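Local coordinates for protein phosphatase Slingshot homolog 2 (Homo sapiens, PDB 2NT2) that dephosphorylates cofilin, activating this actin-depolymerising factor and so regulating actin filament dynamics, at residues Y66-Y71 / A103-G108; Y71-K76 / S82-H87; T98-A103 / D116-R121. The protein carries 1 engineered substitution. One frame throughout, in Å; residues are numbered along the deposited sequence.

Overall arrangement
The three contacts tie together consecutive elements of a dual-specificity phosphatase catalytic domain. Contacts 1 and 2 share Tyr71 on helix 67-79, their centres about 10 Å apart: the helix meets helix 94-107 in contact 1 and strand 83-87 in contact 2. Contact 3 takes helix 94-107 on to helix 111-121, joining contact 2 where Val86 CB lies 3.7 Å from Val99 CG2. Tyr71 CD1 also reaches Tyr102 CD1 at 3.4 Å, linking contact 1 to contact 3. Strand and helix flank the active-site loop with the engineered Ser88, at the phosphocysteine position. The side chain of Val86 is about 7 Å from that of Ser88, and that of Val99 about 9 Å.

Contact 1: residues Y66-Y71 / A103-G108; sequences YWNDTY and AMKEYG
Lys105 lies across the ring of Tyr71, and this cation-pi contact links helix 67-79 to the last turn of helix 94-107, whose short segments here pass 10.9 Å apart at their axes. It is surface packing between two helices of the dual-specificity phosphatase domain, away from the active site. Lys105 NZ stands 4.4 Å from the centroid of the Tyr71 ring, only 9° off its normal. The chain bends at its last torsion (chi4 53°), which keeps the ammonium group above the ring, and Lys105 CE makes a CH-pi contact 3.7 Å from the Tyr71 centroid over the same face. Beside it, Asn68 ND2 approaches Lys105 CE at 4.1 Å.

A polar approach occurs at the phenol end. Glu106 OE1 comes to 3.3 Å from Tyr71 OH, with the carboxylate and ring planes nearly parallel at 17°. The same oxygen has a long, weak ion pair with Lys78.

Within segment 66-71, Trp67 O accepts two bonds from the same face of its plane: the helical one from Tyr71 N, and another from Thr70 OG1, 2.6 Å from Trp67 O and above the carbonyl plane.

The contact thus combines packing of the Lys105 methylenes on the Tyr71 ring with a cation-pi component, and the charges of Lys105 and Glu106 probably add some electrostatic stabilisation.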
loop_
_atom_site.group_PDB
_atom_site.type_symbol
_atom_site.label_atom_id
_atom_site.label_comp_id
_atom_site.label_asym_id
_atom_site.label_seq_id
_atom_site.Cartn_x
_atom_site.Cartn_y
_atom_site.Cartn_z
ATOM N N TYR A 66 -7.468 2.576 -8.912
ATOM C CA TYR A 66 -6.792 3.546 -8.056
ATOM C C TYR A 66 -5.278 3.381 -8.017
ATOM O O TYR A 66 -4.635 4.140 -7.273
ATOM C CB TYR A 66 -7.298 3.436 -6.620
ATOM C CG TYR A 66 -8.760 3.659 -6.362
ATOM C CD1 TYR A 66 -9.673 2.611 -6.425
ATOM C CD2 TYR A 66 -9.246 4.923 -6.040
ATOM C CE1 TYR A 66 -11.017 2.816 -6.183
ATOM C CE2 TYR A 66 -10.591 5.135 -5.796
ATOM C CZ TYR A 66 -11.475 4.080 -5.869
ATOM O OH TYR A 66 -12.815 4.294 -5.627
ATOM N N TRP A 67 -4.666 2.427 -8.724
ATOM C CA TRP A 67 -3.253 2.171 -8.457
ATOM C C TRP A 67 -2.345 3.266 -9.031
ATOM O O TRP A 67 -1.205 3.393 -8.559
ATOM C CB TRP A 67 -2.695 0.854 -8.862
ATOM C CG TRP A 67 -3.277 -0.480 -8.731
ATOM C CD1 TRP A 67 -3.435 -1.274 -9.833
ATOM C CD2 TRP A 67 -3.770 -1.266 -7.641
ATOM N NE1 TRP A 67 -3.994 -2.491 -9.504
ATOM C CE2 TRP A 67 -4.207 -2.500 -8.152
ATOM C CE3 TRP A 67 -3.877 -1.014 -6.269
ATOM C CZ2 TRP A 67 -4.750 -3.503 -7.347
ATOM C CZ3 TRP A 67 -4.416 -2.010 -5.477
ATOM C CH2 TRP A 67 -4.840 -3.229 -6.013
ATOM N N ASN A 68 -2.777 4.058 -10.008
ATOM C CA ASN A 68 -1.880 5.108 -10.504
ATOM C C ASN A 68 -1.894 6.312 -9.566
ATOM O O ASN A 68 -0.902 7.015 -9.421
ATOM C CB ASN A 68 -2.246 5.514 -11.926
ATOM C CG ASN A 68 -1.543 6.775 -12.387
ATOM O OD1 ASN A 68 -2.101 7.870 -12.290
ATOM N ND2 ASN A 68 -0.329 6.642 -12.905
ATOM N N ASP A 69 -3.029 6.498 -8.906
ATOM C CA ASP A 69 -3.186 7.467 -7.832
ATOM C C ASP A 69 -2.266 7.089 -6.671
ATOM O O ASP A 69 -1.559 7.912 -6.097
ATOM C CB ASP A 69 -4.621 7.477 -7.312
ATOM C CG ASP A 69 -5.614 8.162 -8.221
ATOM O OD1 ASP A 69 -5.239 8.554 -9.346
ATOM O OD2 ASP A 69 -6.786 8.308 -7.803
ATOM N N THR A 70 -2.312 5.801 -6.333
ATOM C CA THR A 70 -1.454 5.268 -5.277
ATOM C C THR A 70 0.004 5.379 -5.709
ATOM O O THR A 70 0.869 5.813 -4.946
ATOM C CB THR A 70 -1.832 3.822 -4.933
ATOM O OG1 THR A 70 -1.715 2.970 -6.077
ATOM C CG2 THR A 70 -3.309 3.739 -4.541
ATOM N N TYR A 71 0.253 5.027 -6.969
ATOM C CA TYR A 71 1.580 5.194 -7.537
ATOM C C TYR A 71 2.078 6.628 -7.357
ATOM O O TYR A 71 3.207 6.829 -6.902
ATOM C CB TYR A 71 1.598 4.847 -9.035
ATOM C CG TYR A 71 2.988 4.992 -9.624
ATOM C CD1 TYR A 71 3.930 3.983 -9.441
ATOM C CD2 TYR A 71 3.367 6.109 -10.349
ATOM C CE1 TYR A 71 5.203 4.090 -9.967
ATOM C CE2 TYR A 71 4.639 6.227 -10.880
ATOM C CZ TYR A 71 5.553 5.213 -10.685
ATOM O OH TYR A 71 6.821 5.316 -11.206
ATOM N N ALA A 103 5.072 -2.085 -6.837
ATOM C CA ALA A 103 6.328 -2.762 -7.144
ATOM C C ALA A 103 6.368 -3.265 -8.580
ATOM O O ALA A 103 7.385 -3.139 -9.273
ATOM C CB ALA A 103 6.569 -3.901 -6.167
ATOM N N MET A 104 5.259 -3.819 -9.061
ATOM C CA MET A 104 5.157 -4.228 -10.463
ATOM C C MET A 104 5.423 -3.036 -11.380
ATOM O O MET A 104 6.260 -3.069 -12.276
ATOM C CB MET A 104 3.762 -4.771 -10.762
ATOM C CG MET A 104 3.474 -6.163 -10.245
ATOM S SD MET A 104 1.719 -6.584 -10.271
ATOM C CE MET A 104 1.391 -6.642 -12.025
ATOM N N LYS A 105 4.677 -1.964 -11.124
ATOM C CA LYS A 105 4.823 -0.742 -11.903
ATOM C C LYS A 105 6.217 -0.135 -11.771
ATOM O O LYS A 105 6.889 0.136 -12.766
ATOM C CB LYS A 105 3.776 0.291 -11.469
ATOM C CG LYS A 105 3.726 1.496 -12.400
ATOM C CD LYS A 105 2.333 2.101 -12.466
ATOM C CE LYS A 105 2.408 3.550 -12.937
ATOM N NZ LYS A 105 3.180 3.666 -14.207
ATOM N N GLU A 106 6.640 0.084 -10.533
ATOM C CA GLU A 106 7.861 0.814 -10.221
ATOM C C GLU A 106 9.114 0.087 -10.675
ATOM O O GLU A 106 9.960 0.674 -11.362
ATOM C CB GLU A 106 7.922 1.107 -8.719
ATOM C CG GLU A 106 9.143 1.852 -8.231
ATOM C CD GLU A 106 9.352 3.199 -8.885
ATOM O OE1 GLU A 106 8.559 4.137 -8.679
ATOM O OE2 GLU A 106 10.349 3.330 -9.632
ATOM N N TYR A 107 9.277 -1.186 -10.299
ATOM C CA TYR A 107 10.524 -1.867 -10.652
ATOM C C TYR A 107 10.339 -2.812 -11.830
ATOM O O TYR A 107 11.282 -3.488 -12.242
ATOM C CB TYR A 107 11.106 -2.590 -9.431
ATOM C CG TYR A 107 11.219 -1.664 -8.231
ATOM C CD1 TYR A 107 10.545 -1.950 -7.051
ATOM C CD2 TYR A 107 11.985 -0.505 -8.276
ATOM C CE1 TYR A 107 10.645 -1.106 -5.959
ATOM C CE2 TYR A 107 12.088 0.341 -7.190
ATOM C CZ TYR A 107 11.412 0.033 -6.024
ATOM O OH TYR A 107 11.506 0.868 -4.936
ATOM N N GLY A 108 9.124 -2.834 -12.370
ATOM C CA GLY A 108 8.773 -3.636 -13.524
ATOM C C GLY A 108 8.823 -5.124 -13.231
ATOM O O GLY A 108 9.213 -5.936 -14.070
#

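Contact 2: residues Y71-K76 / S82-H87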
loop_
_atom_site.group_PDB
_atom_site.type_symbol
_atom_site.label_atom_id
_atom_site.label_comp_id
_atom_site.label_asym_id
_atom_site.label_seq_id
_atom_site.Cartn_x
_atom_site.Cartn_y
_atom_site.Cartn_z
ATOM N N TYR A 71 0.253 5.027 -6.969
ATOM C CA TYR A 71 1.580 5.194 -7.537
ATOM C C TYR A 71 2.078 6.628 -7.357
ATOM O O TYR A 71 3.207 6.829 -6.902
ATOM C CB TYR A 71 1.598 4.847 -9.035
ATOM C CG TYR A 71 2.988 4.992 -9.624
ATOM C CD1 TYR A 71 3.930 3.983 -9.441
ATOM C CD2 TYR A 71 3.367 6.109 -10.349
ATOM C CE1 TYR A 71 5.203 4.090 -9.967
ATOM C CE2 TYR A 71 4.639 6.227 -10.880
ATOM C CZ TYR A 71 5.553 5.213 -10.685
ATOM O OH TYR A 71 6.821 5.316 -11.206
ATOM N N LYS A 72 1.242 7.582 -7.735
ATOM C CA LYS A 72 1.541 9.005 -7.689
ATOM C C LYS A 72 1.994 9.449 -6.298
ATOM O O LYS A 72 2.995 10.143 -6.135
ATOM C CB LYS A 72 0.303 9.806 -8.109
ATOM C CG LYS A 72 0.590 11.091 -8.857
ATOM C CD LYS A 72 0.183 12.323 -8.057
ATOM C CE LYS A 72 1.274 13.381 -8.026
ATOM N NZ LYS A 72 2.479 12.923 -7.274
ATOM N N PHE A 73 1.215 9.058 -5.296
ATOM C CA PHE A 73 1.482 9.448 -3.925
ATOM C C PHE A 73 2.787 8.850 -3.405
ATOM O O PHE A 73 3.623 9.575 -2.864
ATOM C CB PHE A 73 0.313 9.031 -3.025
ATOM C CG PHE A 73 0.393 9.634 -1.630
ATOM C CD1 PHE A 73 0.193 10.992 -1.449
ATOM C CD2 PHE A 73 0.662 8.839 -0.529
ATOM C CE1 PHE A 73 0.262 11.555 -0.191
ATOM C CE2 PHE A 73 0.733 9.397 0.734
ATOM C CZ PHE A 73 0.529 10.755 0.903
ATOM N N ILE A 74 2.937 7.541 -3.568
ATOM C CA ILE A 74 4.101 6.829 -3.055
ATOM C C ILE A 74 5.374 7.328 -3.735
ATOM O O ILE A 74 6.420 7.446 -3.105
ATOM C CB ILE A 74 4.000 5.307 -3.288
ATOM C CG1 ILE A 74 2.809 4.624 -2.614
ATOM C CG2 ILE A 74 5.301 4.623 -2.889
ATOM C CD1 ILE A 74 2.637 3.176 -3.020
ATOM N N SER A 75 5.257 7.593 -5.033
ATOM C CA SER A 75 6.327 8.192 -5.818
ATOM C C SER A 75 6.659 9.575 -5.257
ATOM O O SER A 75 7.814 9.994 -5.204
ATOM C CB SER A 75 5.925 8.272 -7.291
ATOM O OG SER A 75 6.210 9.537 -7.859
ATOM N N LYS A 76 5.617 10.271 -4.818
ATOM C CA LYS A 76 5.765 11.564 -4.162
ATOM C C LYS A 76 6.608 11.453 -2.901
ATOM O O LYS A 76 7.500 12.268 -2.664
ATOM C CB LYS A 76 4.384 12.134 -3.840
ATOM C CG LYS A 76 4.404 13.430 -3.046
ATOM C CD LYS A 76 2.986 13.949 -2.843
ATOM C CE LYS A 76 2.970 15.458 -2.634
ATOM N NZ LYS A 76 1.577 15.981 -2.558
ATOM N N SER A 82 11.438 10.923 1.538
ATOM C CA SER A 82 10.767 10.457 2.751
ATOM C C SER A 82 10.209 9.047 2.557
ATOM O O SER A 82 10.456 8.429 1.528
ATOM C CB SER A 82 9.656 11.417 3.180
ATOM O OG SER A 82 9.279 11.190 4.528
ATOM N N LYS A 83 9.489 8.566 3.561
ATOM C CA LYS A 83 8.939 7.225 3.612
ATOM C C LYS A 83 7.414 7.269 3.742
ATOM O O LYS A 83 6.858 8.237 4.261
ATOM C CB LYS A 83 9.525 6.409 4.765
ATOM C CG LYS A 83 11.041 6.478 4.881
ATOM C CD LYS A 83 11.594 5.311 5.684
ATOM C CE LYS A 83 13.102 5.208 5.496
ATOM N NZ LYS A 83 13.822 6.308 6.199
ATOM N N CYS A 84 6.785 6.209 3.253
ATOM C CA CYS A 84 5.330 6.123 3.167
ATOM C C CYS A 84 4.821 4.857 3.841
ATOM O O CYS A 84 5.365 3.774 3.631
ATOM C CB CYS A 84 4.899 6.170 1.700
ATOM S SG CYS A 84 3.122 6.111 1.386
ATOM N N LEU A 85 3.784 5.003 4.662
ATOM C CA LEU A 85 3.092 3.852 5.222
ATOM C C LEU A 85 1.865 3.507 4.382
ATOM O O LEU A 85 0.892 4.257 4.302
ATOM C CB LEU A 85 2.683 4.100 6.676
ATOM C CG LEU A 85 1.673 3.107 7.267
ATOM C CD1 LEU A 85 2.299 1.729 7.406
ATOM C CD2 LEU A 85 1.144 3.603 8.603
ATOM N N VAL A 86 1.890 2.338 3.742
ATOM C CA VAL A 86 0.655 1.874 3.114
ATOM C C VAL A 86 -0.089 0.972 4.100
ATOM O O VAL A 86 0.441 -0.064 4.493
ATOM C CB VAL A 86 0.867 1.123 1.797
ATOM C CG1 VAL A 86 -0.458 1.088 1.037
ATOM C CG2 VAL A 86 1.954 1.774 0.961
ATOM N N HIS A 87 -1.285 1.395 4.500
ATOM C CA HIS A 87 -2.036 0.627 5.493
ATOM C C HIS A 87 -3.511 0.507 5.122
ATOM O O HIS A 87 -4.058 1.294 4.353
ATOM C CB HIS A 87 -1.870 1.215 6.886
ATOM C CG HIS A 87 -2.667 2.438 7.200
ATOM N ND1 HIS A 87 -3.894 2.379 7.823
ATOM C CD2 HIS A 87 -2.428 3.754 6.997
ATOM C CE1 HIS A 87 -4.375 3.599 7.985
ATOM N NE2 HIS A 87 -3.504 4.456 7.489
#
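Cys84 and Val86 on strand 83-87 receive Phe73 and Ile74 of helix 67-79, the helix of a beta-alpha-beta crossover that leads from strand 49-52 back into the same sheet. The two strands are parallel, with strand 30-35 between them. Segment 71-76 of the helix runs at 143° to strand 83-87, with the axes of the two segments 8.4 Å apart at closest, and the backbones come nearest at Ile74 and Cys84. This is part of the helix-on-sheet packing of the protein-tyrosine phosphatase fold, and the strand ends just before the engineered Ser88, which stands in place of the nucleophilic cysteine.

One interaction is sulfur-aromatic. Cys84 points its CB toward the helix, and its SG, set anti to the backbone N (chi1 -179°), extends to the Phe73 ring. There it meets the CD2–CE2 bond, 4.1 Å from Phe73 CE2, approaching the ring obliquely. Phe73 swings its ring to the sulfur through a first torsion that also sets CG anti to the backbone N (chi1 -169°); the ring additionally meets that of His51.

The remaining contacts are apolar packing. Ile74 runs alongside the strand, with its CG1 placed 4.3 Å from the same Cys84 SG, so the sulfur has an aromatic and an aliphatic neighbour on the helix. Ile74 also packs on Val11 and Tyr102, and Val86 on Val11 and Val99, so strand 11-14 and helix 94-107 enclose the same apolar layer. All four contacting residues are buried. Farthest along the strand toward the active-site loop, the tip of the extended isoleucine chain makes the last touch: Ile74 CD1 to Val86 CG2, 4.3 Å.

Contact 3: residues T98-A103 / D116-R121; sequences TVIAYA and DYVKER
Helices 94-107 and 111-121 come together around Ile100 and Val118, whose CA atoms lie 6.6 Å apart across the two segments. Val118 is the central side chain: it points its CB toward the other helix and presents one methyl to two neighbouring residues. Val118 CG2 lies 3.8 Å from Ile100 CG1 and also 4.0 Å from Val99 CG1. The valine torsion (chi1 176°) sends CG1 anti to the backbone N and leaves CG2 beside that nitrogen, turned to the facing helix. Val99 has a similar rotation about CA–CB, and here it is the CG1 branch that does the touching. Ile100 offers its CG1 methylene to Val118, the two side chains meeting obliquely; beyond it, Ile100 packs on Leu111, Ala114 and Tyr115 of the same partner helix.

Strand 5-8 closes this apolar cluster, since Ile7 touches both Val99 and Val118. Thr98 OG1 is hydrogen-bonded to Arg94 O; by its place in the sequence, Arg94 is the arginine that ends the CX5R signature of these phosphatases. The contact packs helix 111-121 against the body of the helix that follows the active-site loop.

A polar arrangement lies to one side, within segment 116-121. The Arg121 guanidinium lies over the Tyr117 ring, with NE 3.5 Å above the ring plane and offset toward its rim. Arg121 NE also gives a weak hydrogen bond to Tyr117 O at 3.4 Å, bent to 128°. Tyr117 OH is hydrogen-bonded to Ile7 O.

Between segments 98-103 and 116-121 there is no hydrogen bond or charge pair. Branched aliphatic groups, all buried, do the joining, so cohesion here rests on dispersion and the hydrophobic effect.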
loop_
_atom_site.group_PDB
_atom_site.type_symbol
_atom_site.label_atom_id
_atom_site.label_comp_id
_atom_site.label_asym_id
_atom_site.label_seq_id
_atom_site.Cartn_x
_atom_site.Cartn_y
_atom_site.Cartn_z
ATOM N N THR A 98 -2.160 -3.130 -3.032
ATOM C CA THR A 98 -1.664 -1.846 -3.514
ATOM C C THR A 98 -0.142 -1.838 -3.585
ATOM O O THR A 98 0.448 -1.423 -4.579
ATOM C CB THR A 98 -2.125 -0.693 -2.602
ATOM O OG1 THR A 98 -3.552 -0.612 -2.631
ATOM C CG2 THR A 98 -1.594 0.633 -3.124
ATOM N N VAL A 99 0.485 -2.331 -2.520
ATOM C CA VAL A 99 1.945 -2.389 -2.476
ATOM C C VAL A 99 2.487 -3.301 -3.569
ATOM O O VAL A 99 3.487 -2.998 -4.221
ATOM C CB VAL A 99 2.457 -2.865 -1.106
ATOM C CG1 VAL A 99 3.926 -3.238 -1.205
ATOM C CG2 VAL A 99 2.250 -1.799 -0.042
ATOM N N ILE A 100 1.817 -4.432 -3.805
ATOM C CA ILE A 100 2.299 -5.348 -4.835
ATOM C C ILE A 100 2.253 -4.684 -6.211
ATOM O O ILE A 100 3.191 -4.811 -6.994
ATOM C CB ILE A 100 1.505 -6.664 -4.861
ATOM C CG1 ILE A 100 1.756 -7.583 -3.669
ATOM C CG2 ILE A 100 1.778 -7.404 -6.166
ATOM C CD1 ILE A 100 0.532 -8.289 -3.128
ATOM N N ALA A 101 1.160 -3.989 -6.496
ATOM C CA ALA A 101 0.962 -3.277 -7.744
ATOM C C ALA A 101 2.018 -2.200 -7.945
ATOM O O ALA A 101 2.536 -2.030 -9.045
ATOM C CB ALA A 101 -0.423 -2.643 -7.792
ATOM N N TYR A 102 2.326 -1.447 -6.890
ATOM C CA TYR A 102 3.333 -0.394 -7.037
ATOM C C TYR A 102 4.679 -0.985 -7.462
ATOM O O TYR A 102 5.344 -0.449 -8.347
ATOM C CB TYR A 102 3.487 0.392 -5.739
ATOM C CG TYR A 102 4.655 1.355 -5.753
ATOM C CD1 TYR A 102 4.571 2.560 -6.439
ATOM C CD2 TYR A 102 5.835 1.063 -5.086
ATOM C CE1 TYR A 102 5.629 3.448 -6.462
ATOM C CE2 TYR A 102 6.900 1.946 -5.102
ATOM C CZ TYR A 102 6.792 3.137 -5.790
ATOM O OH TYR A 102 7.855 4.014 -5.801
ATOM N N ALA A 103 5.072 -2.085 -6.837
ATOM C CA ALA A 103 6.328 -2.762 -7.144
ATOM C C ALA A 103 6.368 -3.265 -8.580
ATOM O O ALA A 103 7.385 -3.139 -9.273
ATOM C CB ALA A 103 6.569 -3.901 -6.167
ATOM N N ASP A 116 5.486 -12.517 -4.287
ATOM C CA ASP A 116 6.489 -13.287 -3.581
ATOM C C ASP A 116 7.418 -12.405 -2.749
ATOM O O ASP A 116 7.793 -12.754 -1.633
ATOM C CB ASP A 116 7.351 -14.086 -4.569
ATOM C CG ASP A 116 6.650 -15.333 -5.067
ATOM O OD1 ASP A 116 5.494 -15.577 -4.665
ATOM O OD2 ASP A 116 7.275 -16.076 -5.854
ATOM N N TYR A 117 7.816 -11.280 -3.335
ATOM C CA TYR A 117 8.681 -10.340 -2.628
ATOM C C TYR A 117 7.970 -9.826 -1.379
ATOM O O TYR A 117 8.512 -9.832 -0.278
ATOM C CB TYR A 117 9.070 -9.184 -3.542
ATOM C CG TYR A 117 9.969 -8.157 -2.894
ATOM C CD1 TYR A 117 11.344 -8.358 -2.820
ATOM C CD2 TYR A 117 9.445 -6.989 -2.352
ATOM C CE1 TYR A 117 12.160 -7.415 -2.226
ATOM C CE2 TYR A 117 10.260 -6.042 -1.755
ATOM C CZ TYR A 117 11.621 -6.263 -1.696
ATOM O OH TYR A 117 12.449 -5.335 -1.108
ATOM N N VAL A 118 6.727 -9.394 -1.582
ATOM C CA VAL A 118 5.924 -8.831 -0.506
ATOM C C VAL A 118 5.487 -9.903 0.482
ATOM O O VAL A 118 5.464 -9.655 1.690
ATOM C CB VAL A 118 4.679 -8.102 -1.048
ATOM C CG1 VAL A 118 3.822 -7.606 0.107
ATOM C CG2 VAL A 118 5.076 -6.946 -1.959
ATOM N N LYS A 119 5.161 -11.094 -0.008
ATOM C CA LYS A 119 4.676 -12.153 0.881
ATOM C C LYS A 119 5.764 -12.593 1.854
ATOM O O LYS A 119 5.484 -12.887 3.014
ATOM C CB LYS A 119 4.170 -13.350 0.081
ATOM C CG LYS A 119 3.843 -14.571 0.925
ATOM C CD LYS A 119 2.524 -14.400 1.665
ATOM C CE LYS A 119 1.964 -15.739 2.111
ATOM N NZ LYS A 119 0.832 -15.599 3.069
ATOM N N GLU A 120 6.996 -12.622 1.370
ATOM C CA GLU A 120 8.153 -13.037 2.153
ATOM C C GLU A 120 8.354 -12.169 3.385
ATOM O O GLU A 120 8.608 -12.679 4.477
ATOM C CB GLU A 120 9.420 -13.003 1.295
ATOM C CG GLU A 120 10.171 -14.327 1.294
ATOM C CD GLU A 120 11.654 -14.149 1.055
ATOM O OE1 GLU A 120 12.381 -13.852 2.029
ATOM O OE2 GLU A 120 12.099 -14.316 -0.102
ATOM N N ARG A 121 8.250 -10.852 3.236
ATOM C CA ARG A 121 8.417 -9.945 4.366
ATOM C C ARG A 121 7.158 -9.804 5.200
ATOM O O ARG A 121 7.200 -9.766 6.430
ATOM C CB ARG A 121 8.860 -8.566 3.844
ATOM C CG ARG A 121 10.250 -8.622 3.252
ATOM C CD ARG A 121 10.391 -7.859 1.943
ATOM N NE ARG A 121 11.366 -8.525 1.075
ATOM C CZ ARG A 121 12.651 -8.201 0.991
ATOM N NH1 ARG A 121 13.122 -7.204 1.730
ATOM N NH2 ARG A 121 13.455 -8.873 0.180
#